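Local coordinates for ferredoxin-thioredoxin reductase subunit A2, chloroplastic (Arabidopsis thaliana, PDB 7C2B), which probably serves as the variable subunit of ferredoxin-thioredoxin reductase, the enzyme that reduces thioredoxins with electrons from reduced ferredoxin, at residues 40-45 against 104-109; 55-60 against 96-101; 63-68 against 83-88. One frame throughout, in Å; residues are numbered along the deposited sequence.

After the N-terminal helix 25-31 the chain enters strand 37-40. Segment 40-45, at its end, meets segment 104-109 only near the C terminus, so contact 1 closes the outermost loop and joins the first and last strands of the main antiparallel sheet. Contact 2 lies within that loop. It sets the turn after strand 55-56 against strand 94-102, at the far edge of the same sheet. Contact 3 lies within both and pairs neighbouring strands 61-67 and 82-90. None of the three loops cross. Contact 1 touches contact 2 through Leu44 and Leu57, while a backbone hydrogen bond between Phe98 and Phe86 ties contact 2 to contact 3.

Contact 1 (40-45 against 104-109); sequences VTVPLK and EDEFEL
Thr41 has OG1 between its backbone N and carbonyl carbon (chi1 51°), which sends its two branches to different parts of segment 104-109. Thr41 OG1 comes to 3.2 Å from Glu106 O. The methyl group, Thr41 CG2, rests on the side chain of Glu108, 3.6 Å from Glu108 CD. Glu108 starts in the same kind of rotamer (chi1 74°), and its extended chain passes the methyl at a slant. CB and CG of Glu108 touch it too. The carboxylate is held by a salt bridge from OE2 to Arg39.

One backbone bond joins the segments. Thr41 N donates a hydrogen bond to Glu106 O at 2.9 Å, almost straight at 174°, from above the carbonyl plane. Val40 CA makes a CA-H...O contact with the same oxygen, 3.5 Å from Glu106 O, and its CG1 lies close by. Val42 CG2 packs obliquely on Glu106, 3.9 Å from Glu106 CB. Glu106 is buried, but its charge is answered. OE1 accepts from Lys103 N and forms a salt bridge with a basic side chain on the chain of another protein.

Val40 and Phe107 form a non-hydrogen-bonded antiparallel pair. Residues 104-106 make a 3-10 turn just before the last strand. A short 3-10 turn leading into a final strand that pairs with the first is characteristic of the SH3-like barrel, consistent with this family.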
loop_
_atom_site.group_PDB
_atom_site.type_symbol
_atom_site.label_atom_id
_atom_site.label_comp_id
_atom_site.label_asym_id
_atom_site.label_seq_id
_atom_site.Cartn_x
_atom_site.Cartn_y
_atom_site.Cartn_z
ATOM N N VAL B 40 22.893 6.678 -5.434
ATOM C CA VAL B 40 22.065 5.741 -4.684
ATOM C C VAL B 40 22.918 5.066 -3.622
ATOM O O VAL B 40 24.004 4.549 -3.914
ATOM C CB VAL B 40 21.423 4.703 -5.620
ATOM C CG1 VAL B 40 20.657 3.658 -4.819
ATOM C CG2 VAL B 40 20.496 5.389 -6.619
ATOM N N THR B 41 22.422 5.045 -2.389
ATOM C CA THR B 41 23.230 4.641 -1.245
ATOM C C THR B 41 22.791 3.326 -0.619
ATOM O O THR B 41 23.353 2.931 0.411
ATOM C CB THR B 41 23.211 5.742 -0.181
ATOM O OG1 THR B 41 21.856 6.108 0.095
ATOM C CG2 THR B 41 23.940 6.967 -0.689
ATOM N N VAL B 42 21.809 2.646 -1.204
ATOM C CA VAL B 42 21.261 1.407 -0.654
ATOM C C VAL B 42 21.064 0.421 -1.794
ATOM O O VAL B 42 20.962 0.817 -2.963
ATOM C CB VAL B 42 19.920 1.637 0.073
ATOM C CG1 VAL B 42 20.095 2.574 1.284
ATOM C CG2 VAL B 42 18.880 2.183 -0.899
ATOM N N PRO B 43 21.015 -0.876 -1.483
ATOM C CA PRO B 43 20.677 -1.861 -2.521
ATOM C C PRO B 43 19.267 -1.631 -3.037
ATOM O O PRO B 43 18.328 -1.427 -2.264
ATOM C CB PRO B 43 20.799 -3.209 -1.798
ATOM C CG PRO B 43 21.697 -2.935 -0.607
ATOM C CD PRO B 43 21.390 -1.515 -0.205
ATOM N N LEU B 44 19.125 -1.662 -4.358
ATOM C CA LEU B 44 17.839 -1.363 -4.978
ATOM C C LEU B 44 17.854 -1.932 -6.390
ATOM O O LEU B 44 18.609 -1.454 -7.241
ATOM C CB LEU B 44 17.586 0.141 -4.991
ATOM C CG LEU B 44 16.426 0.592 -5.900
ATOM C CD1 LEU B 44 15.119 -0.086 -5.502
ATOM C CD2 LEU B 44 16.299 2.108 -5.838
ATOM N N LYS B 45 17.031 -2.949 -6.636
ATOM C CA LYS B 45 16.882 -3.533 -7.962
ATOM C C LYS B 45 15.656 -2.944 -8.641
ATOM O O LYS B 45 14.611 -2.782 -8.009
ATOM C CB LYS B 45 16.734 -5.057 -7.884
ATOM C CG LYS B 45 17.854 -5.783 -7.136
ATOM C CD LYS B 45 17.483 -7.248 -6.911
ATOM C CE LYS B 45 18.689 -8.104 -6.557
ATOM N NZ LYS B 45 18.998 -8.089 -5.091
ATOM N N GLU B 104 13.912 9.775 0.114
ATOM C CA GLU B 104 15.084 10.527 0.551
ATOM C C GLU B 104 16.139 9.635 1.193
ATOM O O GLU B 104 17.335 9.910 1.057
ATOM C CB GLU B 104 14.665 11.646 1.516
ATOM C CG GLU B 104 13.778 11.183 2.663
ATOM C CD GLU B 104 13.717 12.178 3.817
ATOM O OE1 GLU B 104 14.006 13.379 3.596
ATOM O OE2 GLU B 104 13.369 11.757 4.946
ATOM N N ASP B 105 15.735 8.565 1.877
ATOM C CA ASP B 105 16.732 7.743 2.544
ATOM C C ASP B 105 17.406 6.739 1.612
ATOM O O ASP B 105 18.166 5.895 2.086
ATOM C CB ASP B 105 16.125 7.044 3.779
ATOM C CG ASP B 105 15.049 6.004 3.449
ATOM O OD1 ASP B 105 14.806 5.682 2.266
ATOM O OD2 ASP B 105 14.436 5.485 4.417
ATOM N N GLU B 106 17.194 6.824 0.298
ATOM C CA GLU B 106 17.839 5.904 -0.626
ATOM C C GLU B 106 18.999 6.533 -1.387
ATOM O O GLU B 106 19.659 5.842 -2.168
ATOM C CB GLU B 106 16.794 5.345 -1.612
ATOM C CG GLU B 106 15.717 4.553 -0.877
ATOM C CD GLU B 106 14.581 4.082 -1.771
ATOM O OE1 GLU B 106 14.266 4.771 -2.769
ATOM O OE2 GLU B 106 13.995 3.025 -1.454
ATOM N N PHE B 107 19.264 7.822 -1.196
ATOM C CA PHE B 107 20.321 8.468 -1.959
ATOM C C PHE B 107 20.951 9.569 -1.118
ATOM O O PHE B 107 20.413 9.981 -0.089
ATOM C CB PHE B 107 19.795 9.027 -3.297
ATOM C CG PHE B 107 18.768 10.120 -3.141
ATOM C CD1 PHE B 107 19.158 11.447 -3.036
ATOM C CD2 PHE B 107 17.417 9.818 -3.102
ATOM C CE1 PHE B 107 18.222 12.446 -2.882
ATOM C CE2 PHE B 107 16.467 10.813 -2.953
ATOM C CZ PHE B 107 16.869 12.132 -2.843
ATOM N N GLU B 108 22.097 10.055 -1.590
ATOM C CA GLU B 108 22.786 11.195 -1.002
ATOM C C GLU B 108 23.105 12.195 -2.105
ATOM O O GLU B 108 23.333 11.820 -3.261
ATOM C CB GLU B 108 24.085 10.755 -0.282
ATOM C CG GLU B 108 25.217 10.390 -1.250
ATOM C CD GLU B 108 26.349 9.612 -0.599
ATOM O OE1 GLU B 108 26.318 9.413 0.633
ATOM O OE2 GLU B 108 27.270 9.196 -1.336
ATOM N N LEU B 109 23.098 13.479 -1.749
ATOM C CA LEU B 109 23.566 14.507 -2.670
ATOM C C LEU B 109 25.056 14.335 -2.938
ATOM O O LEU B 109 25.833 14.015 -2.036
ATOM C CB LEU B 109 23.302 15.899 -2.098
ATOM C CG LEU B 109 21.846 16.352 -1.997
ATOM C CD1 LEU B 109 21.772 17.760 -1.429
ATOM C CD2 LEU B 109 21.193 16.296 -3.347
#

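Contact 2 (55-60 against 96-101); sequences VELMGM and VKFFTH. With NO3 (nitrate ion), chain J.
Leu57 reaches across to strand 94-102 with both of its methyl groups. Leu57 CD1 meets the methyl of Thr100 tip to tip, 3.6 Å from Thr100 CG2. Leu57 CD2 comes to the edge of the Phe98 ring, near its plane, 3.8 Å from Phe98 CZ. The Leu57 and Phe98 side chains point in opposite directions as they pass. Met60 approaches Phe98 at about a right angle. Its chain bends at the last torsion (chi3 53°), which brings Met60 CE to 4.1 Å from Phe98 CZ. Val55 CG1 is a looser neighbour of the same ring atom.

Thr100 has CG2 anti to its backbone N, and this turns the methyl to Leu57. Its OG1 lies at the Phe98 edge and makes a weak hydrogen bond to Phe99 O.

Leu57 to Met60 form a type II beta turn. It ends the long excursion between the first two strands of the main sheet, the position of the RT loop in SH3-like barrels. Met60 N hydrogen-bonds to Leu57 O at 2.9 Å. Gly59 has backbone angles at which a side chain would run into the carbonyl oxygen of Met58. Glu56 OE2 braces the turn: it accepts from Met58 N at 3.0 Å through its anti lone pair, and from Leu44 N.

The Phe98 ring meets that of Phe86 of strand 82-90, their planes about 25° apart. Near the end of strand 94-102, His101 NE2 makes a weak hydrogen bond to O3 of a nitrate ion, probably from the crystallisation liquor, at 3.0 Å. His101 ND1 hydrogen-bonds to an acidic side chain of another protein.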
loop_
_atom_site.group_PDB
_atom_site.type_symbol
_atom_site.label_atom_id
_atom_site.label_comp_id
_atom_site.label_asym_id
_atom_site.label_seq_id
_atom_site.Cartn_x
_atom_site.Cartn_y
_atom_site.Cartn_z
ATOM N N VAL B 55 18.277 -4.209 -12.990
ATOM C CA VAL B 55 19.372 -3.270 -12.799
ATOM C C VAL B 55 19.541 -3.041 -11.306
ATOM O O VAL B 55 18.566 -2.750 -10.607
ATOM C CB VAL B 55 19.121 -1.934 -13.524
ATOM C CG1 VAL B 55 20.249 -0.956 -13.252
ATOM C CG2 VAL B 55 18.970 -2.165 -15.011
ATOM N N GLU B 56 20.771 -3.180 -10.820
ATOM C CA GLU B 56 21.106 -2.839 -9.443
ATOM C C GLU B 56 21.539 -1.378 -9.407
ATOM O O GLU B 56 22.496 -0.993 -10.087
ATOM C CB GLU B 56 22.213 -3.743 -8.898
ATOM C CG GLU B 56 22.787 -3.264 -7.541
ATOM C CD GLU B 56 21.758 -3.246 -6.418
ATOM O OE1 GLU B 56 21.228 -4.322 -6.060
ATOM O OE2 GLU B 56 21.475 -2.152 -5.882
ATOM N N LEU B 57 20.835 -0.565 -8.621
ATOM C CA LEU B 57 21.081 0.872 -8.657
ATOM C C LEU B 57 22.129 1.338 -7.655
ATOM O O LEU B 57 22.609 2.470 -7.777
ATOM C CB LEU B 57 19.787 1.643 -8.398
ATOM C CG LEU B 57 18.775 1.556 -9.544
ATOM C CD1 LEU B 57 17.609 2.486 -9.285
ATOM C CD2 LEU B 57 19.448 1.892 -10.877
ATOM N N MET B 58 22.485 0.518 -6.672
ATOM C CA MET B 58 23.365 1.015 -5.616
ATOM C C MET B 58 24.682 1.495 -6.204
ATOM O O MET B 58 25.320 0.794 -6.998
ATOM C CB MET B 58 23.631 -0.062 -4.571
ATOM C CG MET B 58 24.558 0.457 -3.471
ATOM S SD MET B 58 24.485 -0.600 -2.049
ATOM C CE MET B 58 25.487 0.355 -0.891
ATOM N N GLY B 59 25.074 2.712 -5.841
ATOM C CA GLY B 59 26.292 3.294 -6.355
ATOM C C GLY B 59 26.146 4.046 -7.656
ATOM O O GLY B 59 27.075 4.763 -8.042
ATOM N N MET B 60 25.022 3.911 -8.353
ATOM C CA MET B 60 24.825 4.655 -9.586
ATOM C C MET B 60 24.539 6.120 -9.282
ATOM O O MET B 60 23.935 6.462 -8.263
ATOM C CB MET B 60 23.688 4.048 -10.405
ATOM C CG MET B 60 24.054 2.678 -10.932
ATOM S SD MET B 60 22.867 1.995 -12.087
ATOM C CE MET B 60 22.756 3.332 -13.282
ATOM N N VAL B 96 21.959 3.920 -21.974
ATOM C CA VAL B 96 20.515 3.742 -21.849
ATOM C C VAL B 96 20.022 4.668 -20.744
ATOM O O VAL B 96 20.433 4.537 -19.587
ATOM C CB VAL B 96 20.141 2.280 -21.563
ATOM C CG1 VAL B 96 18.652 2.146 -21.266
ATOM C CG2 VAL B 96 20.521 1.413 -22.750
ATOM N N LYS B 97 19.157 5.607 -21.109
ATOM C CA LYS B 97 18.624 6.582 -20.170
ATOM C C LYS B 97 17.314 6.074 -19.593
ATOM O O LYS B 97 16.479 5.529 -20.321
ATOM C CB LYS B 97 18.405 7.920 -20.875
ATOM C CG LYS B 97 17.708 8.968 -20.038
ATOM C CD LYS B 97 18.151 10.361 -20.458
ATOM C CE LYS B 97 17.565 10.772 -21.786
ATOM N NZ LYS B 97 17.918 12.194 -22.109
ATOM N N PHE B 98 17.140 6.240 -18.280
ATOM C CA PHE B 98 15.901 5.826 -17.638
ATOM C C PHE B 98 15.678 6.652 -16.384
ATOM O O PHE B 98 16.566 7.369 -15.916
ATOM C CB PHE B 98 15.894 4.322 -17.299
ATOM C CG PHE B 98 16.934 3.903 -16.281
ATOM C CD1 PHE B 98 18.226 3.594 -16.677
ATOM C CD2 PHE B 98 16.609 3.790 -14.930
ATOM C CE1 PHE B 98 19.187 3.198 -15.754
ATOM C CE2 PHE B 98 17.564 3.401 -14.000
ATOM C CZ PHE B 98 18.854 3.094 -14.414
ATOM N N PHE B 99 14.469 6.544 -15.851
ATOM C CA PHE B 99 14.089 7.196 -14.611
ATOM C C PHE B 99 13.737 6.141 -13.577
ATOM O O PHE B 99 13.267 5.051 -13.916
ATOM C CB PHE B 99 12.897 8.138 -14.827
ATOM C CG PHE B 99 13.125 9.143 -15.922
ATOM C CD1 PHE B 99 13.884 10.284 -15.686
ATOM C CD2 PHE B 99 12.609 8.932 -17.191
ATOM C CE1 PHE B 99 14.111 11.205 -16.693
ATOM C CE2 PHE B 99 12.841 9.852 -18.213
ATOM C CZ PHE B 99 13.592 10.990 -17.960
ATOM N N THR B 100 13.981 6.475 -12.313
ATOM C CA THR B 100 13.597 5.640 -11.188
ATOM C C THR B 100 13.104 6.565 -10.086
ATOM O O THR B 100 13.690 7.626 -9.858
ATOM C CB THR B 100 14.769 4.773 -10.681
ATOM O OG1 THR B 100 15.098 3.769 -11.656
ATOM C CG2 THR B 100 14.408 4.085 -9.376
ATOM N N HIS B 101 12.020 6.176 -9.423
ATOM C CA HIS B 101 11.492 6.930 -8.292
ATOM C C HIS B 101 12.175 6.499 -7.000
ATOM O O HIS B 101 12.264 5.299 -6.709
ATOM C CB HIS B 101 9.981 6.721 -8.191
ATOM C CG HIS B 101 9.203 7.421 -9.261
ATOM N ND1 HIS B 101 9.021 6.897 -10.527
ATOM C CD2 HIS B 101 8.537 8.600 -9.241
ATOM C CE1 HIS B 101 8.280 7.727 -11.238
ATOM N NE2 HIS B 101 7.977 8.769 -10.482
HETATM N N NO3 J . 4.666 9.171 -11.014
HETATM O O1 NO3 J . 3.487 8.801 -10.726
HETATM O O2 NO3 J . 5.231 8.726 -12.062
HETATM O O3 NO3 J . 5.274 9.985 -10.258
#

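Contact 3 (63-68 against 83-88); sequences FIKDYV and KVQFVK
A classic beta bulge interrupts the pairing of strands 61-67 and 82-90: two residues, Lys65 and Asp66, stand opposite the single Lys83. Lys83 O accepts a hydrogen bond from both backbone N-H groups. Lys65 N lies 2.6 Å from Lys83 O, nearly along the C=O axis. Asp66 N lies 3.1 Å from Lys83 O, in the carbonyl plane and on a lone pair. Lys83 N returns a bond to Asp66 O at 2.8 Å.

Before the bulge the register is regular. Phe63 and Gln85 form a hydrogen-bonded pair, with Gln85 N 2.8 Å from Phe63 O. Their side chains run side by side. Gln85 CB sits over one face of the Phe63 ring in a CH-pi contact, 4.1 Å from the centroid. Further out the amide lies against ring atoms CE1 and CZ, its plane turned 57° from the ring, with Gln85 NE2 3.4 Å from Phe63 CE1. Lys65 bends at its second torsion (chi2 79°) and offers NZ to Gln85 OE1 in a weak bond. With an alanine in place of Gln85, the CE1-CZ side of Phe63 would probably lose its amide neighbour and Lys65 NZ its weak acceptor.

Ile64 and Val84 turn to the opposite face and pack on Val38 of strand 37-40. Lys65 and Gln85 touch Phe99 of strand 94-102. Past the bulge, Tyr67 OH hydrogen-bonds to Asp27 OD1, linking the strand to helix 25-31.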
loop_
_atom_site.group_PDB
_atom_site.type_symbol
_atom_site.label_atom_id
_atom_site.label_comp_id
_atom_site.label_asym_id
_atom_site.label_seq_id
_atom_site.Cartn_x
_atom_site.Cartn_y
_atom_site.Cartn_z
ATOM N N PHE B 63 20.624 12.441 -11.609
ATOM C CA PHE B 63 20.216 13.736 -11.095
ATOM C C PHE B 63 18.715 13.755 -10.892
ATOM O O PHE B 63 17.968 13.044 -11.568
ATOM C CB PHE B 63 20.668 14.900 -12.010
ATOM C CG PHE B 63 19.924 15.009 -13.313
ATOM C CD1 PHE B 63 20.404 14.373 -14.454
ATOM C CD2 PHE B 63 18.784 15.794 -13.418
ATOM C CE1 PHE B 63 19.747 14.489 -15.662
ATOM C CE2 PHE B 63 18.114 15.917 -14.620
ATOM C CZ PHE B 63 18.595 15.257 -15.753
ATOM N N ILE B 64 18.281 14.575 -9.940
ATOM C CA ILE B 64 16.864 14.644 -9.612
ATOM C C ILE B 64 16.147 15.367 -10.746
ATOM O O ILE B 64 16.378 16.553 -10.993
ATOM C CB ILE B 64 16.630 15.329 -8.266
ATOM C CG1 ILE B 64 17.180 14.444 -7.145
ATOM C CG2 ILE B 64 15.148 15.635 -8.074
ATOM C CD1 ILE B 64 17.332 15.169 -5.820
ATOM N N LYS B 65 15.278 14.639 -11.440
ATOM C CA LYS B 65 14.497 15.191 -12.536
ATOM C C LYS B 65 13.288 15.953 -12.022
ATOM O O LYS B 65 12.941 17.014 -12.553
ATOM C CB LYS B 65 14.053 14.058 -13.463
ATOM C CG LYS B 65 13.388 14.509 -14.763
ATOM C CD LYS B 65 14.444 14.944 -15.778
ATOM C CE LYS B 65 13.803 15.334 -17.109
ATOM N NZ LYS B 65 14.821 15.739 -18.114
ATOM N N ASP B 66 12.629 15.420 -11.000
ATOM C CA ASP B 66 11.434 16.050 -10.474
ATOM C C ASP B 66 11.245 15.613 -9.036
ATOM O O ASP B 66 11.769 14.583 -8.599
ATOM C CB ASP B 66 10.186 15.702 -11.297
ATOM C CG ASP B 66 9.172 16.840 -11.330
ATOM O OD1 ASP B 66 9.310 17.788 -10.524
ATOM O OD2 ASP B 66 8.244 16.796 -12.170
ATOM N N TYR B 67 10.504 16.434 -8.306
ATOM C CA TYR B 67 9.963 16.081 -7.004
ATOM C C TYR B 67 8.481 16.385 -7.068
ATOM O O TYR B 67 8.093 17.544 -7.232
ATOM C CB TYR B 67 10.630 16.886 -5.894
ATOM C CG TYR B 67 10.086 16.609 -4.519
ATOM C CD1 TYR B 67 10.510 15.496 -3.801
ATOM C CD2 TYR B 67 9.176 17.473 -3.923
ATOM C CE1 TYR B 67 10.032 15.243 -2.519
ATOM C CE2 TYR B 67 8.690 17.236 -2.647
ATOM C CZ TYR B 67 9.122 16.121 -1.946
ATOM O OH TYR B 67 8.642 15.888 -0.674
ATOM N N VAL B 68 7.648 15.365 -6.980
ATOM C CA VAL B 68 6.225 15.573 -7.190
ATOM C C VAL B 68 5.484 15.075 -5.961
ATOM O O VAL B 68 5.408 13.866 -5.713
ATOM C CB VAL B 68 5.722 14.896 -8.470
ATOM C CG1 VAL B 68 4.241 15.171 -8.654
ATOM C CG2 VAL B 68 6.495 15.425 -9.677
ATOM N N LYS B 83 11.909 11.769 -8.659
ATOM C CA LYS B 83 12.116 11.118 -9.945
ATOM C C LYS B 83 13.543 11.422 -10.379
ATOM O O LYS B 83 13.898 12.589 -10.561
ATOM C CB LYS B 83 11.096 11.600 -10.974
ATOM C CG LYS B 83 11.082 10.796 -12.281
ATOM C CD LYS B 83 10.102 11.417 -13.270
ATOM C CE LYS B 83 10.413 11.040 -14.705
ATOM N NZ LYS B 83 9.320 11.524 -15.610
ATOM N N VAL B 84 14.370 10.384 -10.508
ATOM C CA VAL B 84 15.800 10.546 -10.745
ATOM C C VAL B 84 16.140 9.994 -12.122
ATOM O O VAL B 84 15.734 8.877 -12.469
ATOM C CB VAL B 84 16.630 9.849 -9.654
ATOM C CG1 VAL B 84 18.113 10.073 -9.891
ATOM C CG2 VAL B 84 16.220 10.360 -8.288
ATOM N N GLN B 85 16.900 10.770 -12.897
ATOM C CA GLN B 85 17.337 10.345 -14.222
ATOM C C GLN B 85 18.706 9.689 -14.129
ATOM O O GLN B 85 19.636 10.260 -13.551
ATOM C CB GLN B 85 17.388 11.528 -15.190
ATOM C CG GLN B 85 17.926 11.178 -16.580
ATOM C CD GLN B 85 17.764 12.330 -17.555
ATOM O OE1 GLN B 85 16.724 12.982 -17.583
ATOM N NE2 GLN B 85 18.800 12.600 -18.340
ATOM N N PHE B 86 18.816 8.486 -14.691
ATOM C CA PHE B 86 20.061 7.739 -14.760
ATOM C C PHE B 86 20.386 7.464 -16.219
ATOM O O PHE B 86 19.495 7.396 -17.063
ATOM C CB PHE B 86 19.971 6.394 -14.019
ATOM C CG PHE B 86 19.753 6.519 -12.537
ATOM C CD1 PHE B 86 20.829 6.675 -11.676
ATOM C CD2 PHE B 86 18.473 6.451 -12.001
ATOM C CE1 PHE B 86 20.636 6.785 -10.311
ATOM C CE2 PHE B 86 18.270 6.556 -10.643
ATOM C CZ PHE B 86 19.357 6.721 -9.789
ATOM N N VAL B 87 21.671 7.313 -16.508
ATOM C CA VAL B 87 22.136 6.748 -17.769
ATOM C C VAL B 87 23.079 5.609 -17.421
ATOM O O VAL B 87 23.998 5.793 -16.618
ATOM C CB VAL B 87 22.849 7.786 -18.658
ATOM C CG1 VAL B 87 23.096 7.195 -20.047
ATOM C CG2 VAL B 87 22.023 9.062 -18.774
ATOM N N LYS B 88 22.837 4.431 -17.993
ATOM C CA LYS B 88 23.661 3.259 -17.724
ATOM C C LYS B 88 24.226 2.715 -19.029
ATOM O O LYS B 88 23.481 2.486 -19.990
ATOM C CB LYS B 88 22.873 2.162 -17.008
ATOM C CG LYS B 88 23.750 1.016 -16.520
ATOM C CD LYS B 88 22.941 -0.248 -16.291
ATOM C CE LYS B 88 23.837 -1.470 -16.277
ATOM N NZ LYS B 88 24.775 -1.435 -15.124
#